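Local atomic coordinates of putative mandelate racemase (Bordetella bronchiseptica, PDB entry 3OZY), a protein that is of unknown function but belongs to the enolase superfamily, binds magnesium and probably acts on a sugar-diacid-like carboxylate. Residues L299-V312 / H324-M338. Residues are numbered along the deposited sequence; the frame is centred on the assembly and turned at random.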
ATOM      1  N   LEU A 299       7.260  -1.973 -24.607  1.00  7.13           N
ATOM      2  CA  LEU A 299       7.479  -3.013 -23.610  1.00  8.18           C
ATOM      3  C   LEU A 299       6.308  -3.991 -23.647  1.00  7.73           C
ATOM      4  O   LEU A 299       5.345  -3.787 -24.381  1.00 10.32           O
ATOM      5  CB  LEU A 299       7.602  -2.379 -22.221  1.00  7.83           C
ATOM      6  CG  LEU A 299       8.674  -1.291 -22.103  1.00  6.62           C
ATOM      7  CD1 LEU A 299       8.592  -0.634 -20.728  1.00  8.86           C
ATOM      8  CD2 LEU A 299      10.066  -1.833 -22.366  1.00  8.19           C
ATOM      9  N   ALA A 300       6.379  -5.044 -22.840  1.00  7.38           N
ATOM     10  CA  ALA A 300       5.356  -6.077 -22.847  1.00  7.51           C
ATOM     11  C   ALA A 300       4.544  -6.038 -21.561  1.00  7.33           C
ATOM     12  O   ALA A 300       5.059  -5.659 -20.511  1.00  7.77           O
ATOM     13  CB  ALA A 300       6.008  -7.455 -23.011  1.00  8.97           C
ATOM     14  N   TRP A 301       3.269  -6.418 -21.656  1.00  7.03           N
ATOM     15  CA  TRP A 301       2.441  -6.706 -20.485  1.00  7.10           C
ATOM     16  C   TRP A 301       2.074  -8.180 -20.530  1.00  6.72           C
ATOM     17  O   TRP A 301       1.455  -8.634 -21.493  1.00  7.55           O
ATOM     18  CB  TRP A 301       1.171  -5.852 -20.465  1.00  6.54           C
ATOM     19  CG  TRP A 301       0.209  -6.237 -19.378  1.00  6.50           C
ATOM     20  CD1 TRP A 301       0.368  -6.048 -18.030  1.00  6.68           C
ATOM     21  CD2 TRP A 301      -1.061  -6.886 -19.543  1.00  6.29           C
ATOM     22  NE1 TRP A 301      -0.730  -6.536 -17.348  1.00  6.36           N
ATOM     23  CE2 TRP A 301      -1.618  -7.052 -18.255  1.00  7.46           C
ATOM     24  CE3 TRP A 301      -1.779  -7.339 -20.650  1.00  8.11           C
ATOM     25  CZ2 TRP A 301      -2.855  -7.660 -18.051  1.00  7.60           C
ATOM     26  CZ3 TRP A 301      -3.007  -7.941 -20.441  1.00  8.52           C
ATOM     27  CH2 TRP A 301      -3.532  -8.091 -19.154  1.00  8.21           C
ATOM     28  N   ASN A 302       2.495  -8.915 -19.499  1.00  6.18           N
ATOM     29  CA  ASN A 302       2.190 -10.339 -19.327  1.00  5.06           C
ATOM     30  C   ASN A 302       1.815 -10.467 -17.858  1.00  6.13           C
ATOM     31  O   ASN A 302       2.690 -10.466 -16.992  1.00  6.58           O
ATOM     32  CB  ASN A 302       3.418 -11.212 -19.626  1.00  6.05           C
ATOM     33  CG  ASN A 302       3.895 -11.091 -21.057  1.00  6.65           C
ATOM     34  OD1 ASN A 302       4.930 -10.486 -21.333  1.00 10.48           O
ATOM     35  ND2 ASN A 302       3.146 -11.672 -21.977  1.00  8.83           N
ATOM     36  N   PRO A 303       0.507 -10.536 -17.554  1.00  5.79           N
ATOM     37  CA  PRO A 303       0.082 -10.430 -16.155  1.00  6.93           C
ATOM     38  C   PRO A 303       0.468 -11.628 -15.301  1.00  6.18           C
ATOM     39  O   PRO A 303       0.522 -12.761 -15.777  1.00  6.65           O
ATOM     40  CB  PRO A 303      -1.447 -10.365 -16.254  1.00  6.77           C
ATOM     41  CG  PRO A 303      -1.751 -11.058 -17.540  1.00  6.69           C
ATOM     42  CD  PRO A 303      -0.648 -10.606 -18.466  1.00  7.08           C
ATOM     43  N   HIS A 304       0.712 -11.355 -14.027  1.00  6.40           N
ATOM     44  CA  HIS A 304       0.584 -12.362 -12.993  1.00  6.17           C
ATOM     45  C   HIS A 304      -0.906 -12.723 -12.896  1.00  6.53           C
ATOM     46  O   HIS A 304      -1.769 -11.848 -13.035  1.00  7.27           O
ATOM     47  CB  HIS A 304       1.086 -11.750 -11.680  1.00  7.64           C
ATOM     48  CG  HIS A 304       0.781 -12.564 -10.462  1.00  5.65           C
ATOM     49  ND1 HIS A 304      -0.433 -12.502  -9.811  1.00  6.96           N
ATOM     50  CD2 HIS A 304       1.547 -13.423  -9.752  1.00  6.45           C
ATOM     51  CE1 HIS A 304      -0.410 -13.311  -8.764  1.00  7.60           C
ATOM     52  NE2 HIS A 304       0.784 -13.878  -8.703  1.00  7.90           N
ATOM     53  N   THR A 305      -1.215 -14.008 -12.693  1.00  7.08           N
ATOM     54  CA  THR A 305      -2.609 -14.467 -12.636  1.00  6.68           C
ATOM     55  C   THR A 305      -2.886 -15.422 -11.465  1.00  6.75           C
ATOM     56  O   THR A 305      -4.003 -15.919 -11.316  1.00  8.72           O
ATOM     57  CB  THR A 305      -2.971 -15.236 -13.902  1.00  6.40           C
ATOM     58  OG1 THR A 305      -2.288 -16.494 -13.872  1.00  7.30           O
ATOM     59  CG2 THR A 305      -2.577 -14.468 -15.154  1.00  8.18           C
ATOM     60  N   PHE A 306      -1.874 -15.657 -10.640  1.00  7.54           N
ATOM     61  CA  PHE A 306      -1.837 -16.795  -9.718  1.00  7.31           C
ATOM     62  C   PHE A 306      -2.611 -16.536  -8.423  1.00  8.22           C
ATOM     63  O   PHE A 306      -2.139 -15.806  -7.555  1.00  8.17           O
ATOM     64  CB  PHE A 306      -0.359 -17.065  -9.419  1.00  8.12           C
ATOM     65  CG  PHE A 306      -0.051 -18.399  -8.766  1.00  7.42           C
ATOM     66  CD1 PHE A 306       0.408 -19.471  -9.533  1.00  6.60           C
ATOM     67  CD2 PHE A 306      -0.097 -18.540  -7.392  1.00  8.27           C
ATOM     68  CE1 PHE A 306       0.768 -20.667  -8.940  1.00  7.54           C
ATOM     69  CE2 PHE A 306       0.251 -19.741  -6.795  1.00  6.74           C
ATOM     70  CZ  PHE A 306       0.683 -20.807  -7.581  1.00  7.86           C
ATOM     71  N   ASN A 307      -3.810 -17.119  -8.322  1.00  8.37           N
ATOM     72  CA  ASN A 307      -4.527 -17.292  -7.052  1.00  8.33           C
ATOM     73  C   ASN A 307      -5.710 -18.235  -7.193  1.00  7.33           C
ATOM     74  O   ASN A 307      -5.864 -19.155  -6.395  1.00  8.17           O
ATOM     75  CB  ASN A 307      -5.010 -15.980  -6.428  1.00  7.47           C
ATOM     76  CG  ASN A 307      -5.417 -16.166  -4.977  1.00  6.94           C
ATOM     77  OD1 ASN A 307      -4.564 -16.339  -4.116  1.00  8.56           O
ATOM     78  ND2 ASN A 307      -6.723 -16.181  -4.711  1.00  7.94           N
ATOM     79  N   ASP A 308      -6.559 -17.998  -8.184  1.00  6.75           N
ATOM     80  CA  ASP A 308      -7.765 -18.808  -8.352  1.00  7.72           C
ATOM     81  C   ASP A 308      -8.263 -18.699  -9.791  1.00  8.32           C
ATOM     82  O   ASP A 308      -7.712 -17.938 -10.584  1.00  8.64           O
ATOM     83  CB  ASP A 308      -8.838 -18.369  -7.352  1.00  8.42           C
ATOM     84  CG  ASP A 308      -9.197 -16.899  -7.504  1.00  7.55           C
ATOM     85  OD1 ASP A 308      -9.806 -16.563  -8.540  1.00  8.59           O
ATOM     86  OD2 ASP A 308      -8.872 -16.096  -6.607  1.00  8.69           O
ATOM     87  N   ILE A 309      -9.298 -19.450 -10.141  1.00  8.33           N
ATOM     88  CA  ILE A 309      -9.731 -19.487 -11.527  1.00  8.17           C
ATOM     89  C   ILE A 309     -10.346 -18.159 -11.985  1.00  8.94           C
ATOM     90  O   ILE A 309     -10.361 -17.856 -13.175  1.00  7.84           O
ATOM     91  CB  ILE A 309     -10.695 -20.669 -11.794  1.00  7.90           C
ATOM     92  CG1 ILE A 309     -10.786 -20.976 -13.295  1.00 10.70           C
ATOM     93  CG2 ILE A 309     -12.065 -20.386 -11.203  1.00 10.26           C
ATOM     94  CD1 ILE A 309      -9.505 -21.496 -13.902  1.00 10.87           C
ATOM     95  N   ILE A 310     -10.857 -17.373 -11.044  1.00  9.07           N
ATOM     96  CA  ILE A 310     -11.402 -16.067 -11.399  1.00  8.94           C
ATOM     97  C   ILE A 310     -10.282 -15.101 -11.754  1.00  8.15           C
ATOM     98  O   ILE A 310     -10.373 -14.387 -12.753  1.00  8.04           O
ATOM     99  CB  ILE A 310     -12.272 -15.487 -10.281  1.00  8.81           C
ATOM    100  CG1 ILE A 310     -13.433 -16.443  -9.994  1.00 13.63           C
ATOM    101  CG2 ILE A 310     -12.763 -14.081 -10.655  1.00 10.26           C
ATOM    102  CD1 ILE A 310     -14.489 -15.860  -9.092  1.00 16.02           C
ATOM    103  N   THR A 311      -9.210 -15.097 -10.969  1.00  7.54           N
ATOM    104  CA  THR A 311      -8.096 -14.218 -11.321  1.00  7.22           C
ATOM    105  C   THR A 311      -7.486 -14.641 -12.653  1.00  8.90           C
ATOM    106  O   THR A 311      -7.091 -13.804 -13.460  1.00  8.45           O
ATOM    107  CB  THR A 311      -7.019 -14.102 -10.191  1.00  7.10           C
ATOM    108  OG1 THR A 311      -6.332 -15.347  -9.991  1.00  8.05           O
ATOM    109  CG2 THR A 311      -7.648 -13.695  -8.873  1.00  7.85           C
ATOM    110  N   VAL A 312      -7.415 -15.945 -12.892  1.00  7.48           N
ATOM    111  CA  VAL A 312      -6.974 -16.447 -14.182  1.00  7.35           C
ATOM    112  C   VAL A 312      -7.895 -15.984 -15.317  1.00  7.62           C
ATOM    113  O   VAL A 312      -7.435 -15.399 -16.304  1.00  8.09           O
ATOM    114  CB  VAL A 312      -6.831 -17.984 -14.149  1.00  7.62           C
ATOM    115  CG1 VAL A 312      -6.678 -18.569 -15.563  1.00  9.52           C
ATOM    116  CG2 VAL A 312      -5.649 -18.358 -13.270  1.00  8.56           C
ATOM    117  N   HIS A 324       0.004  -7.893 -27.125  1.00  9.10           N
ATOM    118  CA  HIS A 324       1.255  -8.313 -26.503  1.00  9.63           C
ATOM    119  C   HIS A 324       1.527  -9.787 -26.765  1.00 10.36           C
ATOM    120  O   HIS A 324       0.595 -10.581 -26.815  1.00  9.87           O
ATOM    121  CB  HIS A 324       1.213  -8.078 -24.997  1.00  7.98           C
ATOM    122  CG  HIS A 324       1.280  -6.636 -24.615  1.00  7.19           C
ATOM    123  ND1 HIS A 324       2.406  -5.870 -24.827  1.00  8.38           N
ATOM    124  CD2 HIS A 324       0.360  -5.818 -24.053  1.00  8.62           C
ATOM    125  CE1 HIS A 324       2.177  -4.637 -24.405  1.00  8.23           C
ATOM    126  NE2 HIS A 324       0.941  -4.577 -23.940  1.00  7.78           N
ATOM    127  N   PRO A 325       2.812 -10.163 -26.900  1.00 10.32           N
ATOM    128  CA  PRO A 325       3.131 -11.588 -27.061  1.00 10.36           C
ATOM    129  C   PRO A 325       2.586 -12.352 -25.868  1.00 10.37           C
ATOM    130  O   PRO A 325       2.719 -11.908 -24.727  1.00 12.86           O
ATOM    131  CB  PRO A 325       4.663 -11.623 -27.021  1.00 14.58           C
ATOM    132  CG  PRO A 325       5.114 -10.207 -27.204  1.00 26.99           C
ATOM    133  CD  PRO A 325       4.013  -9.332 -26.700  1.00 14.87           C
ATOM    134  N   ALA A 326       1.979 -13.500 -26.115  1.00  8.57           N
ATOM    135  CA  ALA A 326       1.357 -14.257 -25.034  1.00  9.24           C
ATOM    136  C   ALA A 326       2.369 -15.067 -24.230  1.00  8.61           C
ATOM    137  O   ALA A 326       3.184 -15.790 -24.803  1.00 10.13           O
ATOM    138  CB  ALA A 326       0.279 -15.179 -25.592  1.00 14.05           C
ATOM    139  N   MET A 327       2.307 -14.941 -22.911  1.00  8.24           N
ATOM    140  CA  MET A 327       3.092 -15.784 -22.017  1.00  6.95           C
ATOM    141  C   MET A 327       2.254 -15.870 -20.749  1.00  6.63           C
ATOM    142  O   MET A 327       2.529 -15.209 -19.742  1.00  7.84           O
ATOM    143  CB  MET A 327       4.479 -15.182 -21.765  1.00  7.00           C
ATOM    144  CG  MET A 327       5.425 -16.073 -20.946  1.00  6.63           C
ATOM    145  SD  MET A 327       5.637 -17.752 -21.586  1.00  7.86           S
ATOM    146  CE  MET A 327       6.665 -17.424 -23.015  1.00 11.34           C
ATOM    147  N   PHE A 328       1.191 -16.663 -20.841  1.00  7.48           N
ATOM    148  CA  PHE A 328       0.073 -16.568 -19.915  1.00  7.48           C
ATOM    149  C   PHE A 328       0.220 -17.510 -18.732  1.00  6.76           C
ATOM    150  O   PHE A 328       0.256 -18.730 -18.897  1.00  7.56           O
ATOM    151  CB  PHE A 328      -1.251 -16.854 -20.625  1.00  8.23           C
ATOM    152  CG  PHE A 328      -2.435 -16.648 -19.740  1.00  6.48           C
ATOM    153  CD1 PHE A 328      -2.846 -15.364 -19.431  1.00  8.01           C
ATOM    154  CD2 PHE A 328      -3.101 -17.718 -19.164  1.00  7.77           C
ATOM    155  CE1 PHE A 328      -3.914 -15.140 -18.589  1.00  7.99           C
ATOM    156  CE2 PHE A 328      -4.176 -17.500 -18.320  1.00  8.56           C
ATOM    157  CZ  PHE A 328      -4.581 -16.209 -18.031  1.00  8.93           C
ATOM    158  N   GLU A 329       0.281 -16.941 -17.529  1.00  6.54           N
ATOM    159  CA  GLU A 329       0.523 -17.725 -16.319  1.00  6.98           C
ATOM    160  C   GLU A 329      -0.635 -18.665 -15.983  1.00  7.22           C
ATOM    161  O   GLU A 329      -1.779 -18.233 -15.852  1.00  7.42           O
ATOM    162  CB  GLU A 329       0.808 -16.799 -15.131  1.00  6.40           C
ATOM    163  CG  GLU A 329       1.128 -17.565 -13.860  1.00  6.59           C
ATOM    164  CD  GLU A 329       1.658 -16.688 -12.741  1.00  6.89           C
ATOM    165  OE1 GLU A 329       1.238 -15.512 -12.616  1.00  6.71           O
ATOM    166  OE2 GLU A 329       2.496 -17.183 -11.954  1.00  7.78           O
ATOM    167  N   TRP A 330      -0.320 -19.953 -15.830  1.00  6.82           N
ATOM    168  CA  TRP A 330      -1.317 -20.942 -15.432  1.00  8.19           C
ATOM    169  C   TRP A 330      -0.828 -21.774 -14.248  1.00  6.46           C
ATOM    170  O   TRP A 330       0.062 -22.612 -14.390  1.00  7.68           O
ATOM    171  CB  TRP A 330      -1.715 -21.860 -16.603  1.00  8.09           C
ATOM    172  CG  TRP A 330      -2.989 -22.581 -16.283  1.00  9.05           C
ATOM    173  CD1 TRP A 330      -3.138 -23.636 -15.430  1.00  8.98           C
ATOM    174  CD2 TRP A 330      -4.302 -22.258 -16.761  1.00  9.29           C
ATOM    175  NE1 TRP A 330      -4.466 -23.989 -15.347  1.00 10.25           N
ATOM    176  CE2 TRP A 330      -5.199 -23.168 -16.164  1.00 10.53           C
ATOM    177  CE3 TRP A 330      -4.804 -21.302 -17.651  1.00  9.33           C
ATOM    178  CZ2 TRP A 330      -6.573 -23.141 -16.418  1.00 12.05           C
ATOM    179  CZ3 TRP A 330      -6.164 -21.279 -17.909  1.00 11.45           C
ATOM    180  CH2 TRP A 330      -7.034 -22.190 -17.288  1.00 10.82           C
ATOM    181  N   ASP A 331      -1.436 -21.541 -13.090  1.00  7.32           N
ATOM    182  CA  ASP A 331      -1.133 -22.251 -11.842  1.00  8.24           C
ATOM    183  C   ASP A 331      -1.357 -23.752 -12.005  1.00  8.57           C
ATOM    184  O   ASP A 331      -2.497 -24.186 -12.216  1.00  8.60           O
ATOM    185  CB  ASP A 331      -2.090 -21.697 -10.768  1.00  7.06           C
ATOM    186  CG  ASP A 331      -1.907 -22.297  -9.375  1.00  7.87           C
ATOM    187  OD1 ASP A 331      -1.145 -23.264  -9.175  1.00  8.24           O
ATOM    188  OD2 ASP A 331      -2.567 -21.759  -8.452  1.00  8.46           O
ATOM    189  N   ILE A 332      -0.280 -24.536 -11.888  1.00  7.60           N
ATOM    190  CA  ILE A 332      -0.378 -26.001 -11.980  1.00  8.90           C
ATOM    191  C   ILE A 332      -0.169 -26.697 -10.640  1.00  8.32           C
ATOM    192  O   ILE A 332      -0.087 -27.932 -10.575  1.00  9.25           O
ATOM    193  CB  ILE A 332       0.557 -26.610 -13.070  1.00  8.49           C
ATOM    194  CG1 ILE A 332       2.025 -26.151 -12.934  1.00  8.84           C
ATOM    195  CG2 ILE A 332       0.023 -26.268 -14.451  1.00 10.16           C
ATOM    196  CD1 ILE A 332       2.689 -26.422 -11.598  1.00  9.93           C
ATOM    197  N   THR A 333      -0.084 -25.919  -9.567  1.00  7.91           N
ATOM    198  CA  THR A 333       0.080 -26.489  -8.232  1.00  7.68           C
ATOM    199  C   THR A 333      -1.268 -26.990  -7.706  1.00  8.13           C
ATOM    200  O   THR A 333      -2.310 -26.735  -8.308  1.00  9.24           O
ATOM    201  CB  THR A 333       0.706 -25.469  -7.237  1.00  7.08           C
ATOM    202  OG1 THR A 333      -0.248 -24.450  -6.909  1.00  7.93           O
ATOM    203  CG2 THR A 333       1.942 -24.823  -7.841  1.00  9.19           C
ATOM    204  N   HIS A 334      -1.256 -27.692  -6.578  1.00  8.54           N
ATOM    205  CA  HIS A 334      -2.505 -28.190  -6.018  1.00  8.39           C
ATOM    206  C   HIS A 334      -3.401 -27.043  -5.560  1.00  8.05           C
ATOM    207  O   HIS A 334      -3.055 -26.318  -4.637  1.00  8.72           O
ATOM    208  CB  HIS A 334      -2.236 -29.118  -4.838  1.00  9.30           C
ATOM    209  CG  HIS A 334      -3.482 -29.722  -4.287  1.00  9.69           C
ATOM    210  ND1 HIS A 334      -3.860 -31.020  -4.557  1.00 13.27           N
ATOM    211  CD2 HIS A 334      -4.470 -29.189  -3.532  1.00  9.92           C
ATOM    212  CE1 HIS A 334      -5.017 -31.267  -3.968  1.00 15.64           C
ATOM    213  NE2 HIS A 334      -5.406 -30.173  -3.337  1.00 11.74           N
ATOM    214  N   ASN A 335      -4.562 -26.903  -6.186  1.00  8.12           N
ATOM    215  CA  ASN A 335      -5.416 -25.755  -5.910  1.00  8.85           C
ATOM    216  C   ASN A 335      -6.855 -26.016  -6.323  1.00  8.16           C
ATOM    217  O   ASN A 335      -7.199 -25.922  -7.498  1.00  8.97           O
ATOM    218  CB  ASN A 335      -4.866 -24.525  -6.646  1.00  8.76           C
ATOM    219  CG  ASN A 335      -5.585 -23.255  -6.277  1.00  7.48           C
ATOM    220  OD1 ASN A 335      -6.595 -23.274  -5.573  1.00  8.21           O
ATOM    221  ND2 ASN A 335      -5.066 -22.124  -6.757  1.00  8.61           N
ATOM    222  N   ASP A 336      -7.698 -26.344  -5.346  1.00  8.27           N
ATOM    223  CA  ASP A 336      -9.106 -26.599  -5.631  1.00  9.67           C
ATOM    224  C   ASP A 336      -9.810 -25.388  -6.238  1.00  9.46           C
ATOM    225  O   ASP A 336     -10.820 -25.534  -6.924  1.00  8.99           O
ATOM    226  CB  ASP A 336      -9.858 -27.035  -4.373  1.00  9.91           C
ATOM    227  CG  ASP A 336      -9.427 -28.393  -3.866  1.00 12.72           C
ATOM    228  OD1 ASP A 336      -8.864 -29.193  -4.653  1.00 14.47           O
ATOM    229  OD2 ASP A 336      -9.673 -28.646  -2.664  1.00 14.91           O
ATOM    230  N   LEU A 337      -9.286 -24.190  -5.988  1.00  8.11           N
ATOM    231  CA  LEU A 337      -9.880 -22.990  -6.569  1.00  8.88           C
ATOM    232  C   LEU A 337      -9.628 -22.877  -8.074  1.00  9.30           C
ATOM    233  O   LEU A 337     -10.255 -22.055  -8.752  1.00 11.15           O
ATOM    234  CB  LEU A 337      -9.404 -21.737  -5.835  1.00  9.76           C
ATOM    235  CG  LEU A 337      -9.666 -21.741  -4.329  1.00 10.11           C
ATOM    236  CD1 LEU A 337      -8.986 -20.534  -3.701  1.00 10.92           C
ATOM    237  CD2 LEU A 337     -11.161 -21.781  -3.998  1.00 10.69           C
ATOM    238  N   MET A 338      -8.727 -23.715  -8.591  1.00  9.85           N
ATOM    239  CA  MET A 338      -8.461 -23.788 -10.029  1.00 10.44           C
ATOM    240  C   MET A 338      -9.273 -24.874 -10.727  1.00 12.99           C
ATOM    241  O   MET A 338      -9.331 -24.917 -11.958  1.00 17.28           O
ATOM    242  CB  MET A 338      -6.980 -24.060 -10.292  1.00 10.25           C
ATOM    243  CG  MET A 338      -6.083 -22.854 -10.074  1.00  9.92           C
ATOM    244  SD  MET A 338      -6.373 -21.520 -11.255  1.00  8.84           S
ATOM    245  CE  MET A 338      -5.781 -22.296 -12.761  1.00  9.20           C
TER
HETATM  246  O   HOH W   1       0.494 -13.193 -21.290  1.00  6.61           O
HETATM  247  O   HOH W   2       0.569 -13.721 -18.406  1.00  9.02           O
HETATM  248  O   HOH W   3      -2.565 -18.950 -12.352  1.00  8.53           O
HETATM  249  O   HOH W   4      -4.095 -19.625  -9.711  1.00  9.46           O
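T305 and E329 grip each other twice: the backbone N of T305 donates to E329 OE1 at 2.9 Å, 26° out of the carboxylate plane on its anti side, while T305 OG1 donates to E329 O at 2.7 Å from above the carbonyl plane. E329 reaches this amide because its CG lies anti to the backbone N (chi1 -177°) and the chain runs on extended. The H304 ring stands nearly perpendicular to the same carboxylate, 81° between planes. Next along, the F306 ring stacks on the D331 carboxylate, OD2 lying over one face toward the rim. At the far end N335 ND2 donates to N307 O at 3.1 Å, and I309 N to L337 O. One turn into helix 309-321, V312 CG1 makes a CH-pi contact over the six-membered ring of W330, 4.1 Å from its centroid, and V312 CG2 meets M338 SD. At the other end N302 ND2 donates to P325 O at 2.8 Å, nearly along the C=O axis and in its own amide plane, and W301 CB lies over the H324 ring.

Strands 300-301 and 328-331 with the loops after them belong to the (beta/alpha)-barrel of the enolase superfamily, joined through helix 309-321. Their loops probably line the active site: H304 lies about 4 Å from a bound magnesium ion, probably the one held by D201, E227 and E254, since its side chain touches E254.

Waters bridge the two segments: one links N302 ND2 to M327 N, another P303 O to M327 O, a third T305 OG1 to D331 N. D331 OD1 takes T333 N in an Asx turn and also T333 OG1, whereas OD2 receives N335 ND2 and pairs with R33. E329 OE2 is held by K171 (salt bridge) and S144; H304 ND1 bonds to D277. D308 is the N-cap of helix 309-321, its OD1 accepting from T311 N at 2.9 Å and its OD2 bonded to S51 OG and N307 ND2.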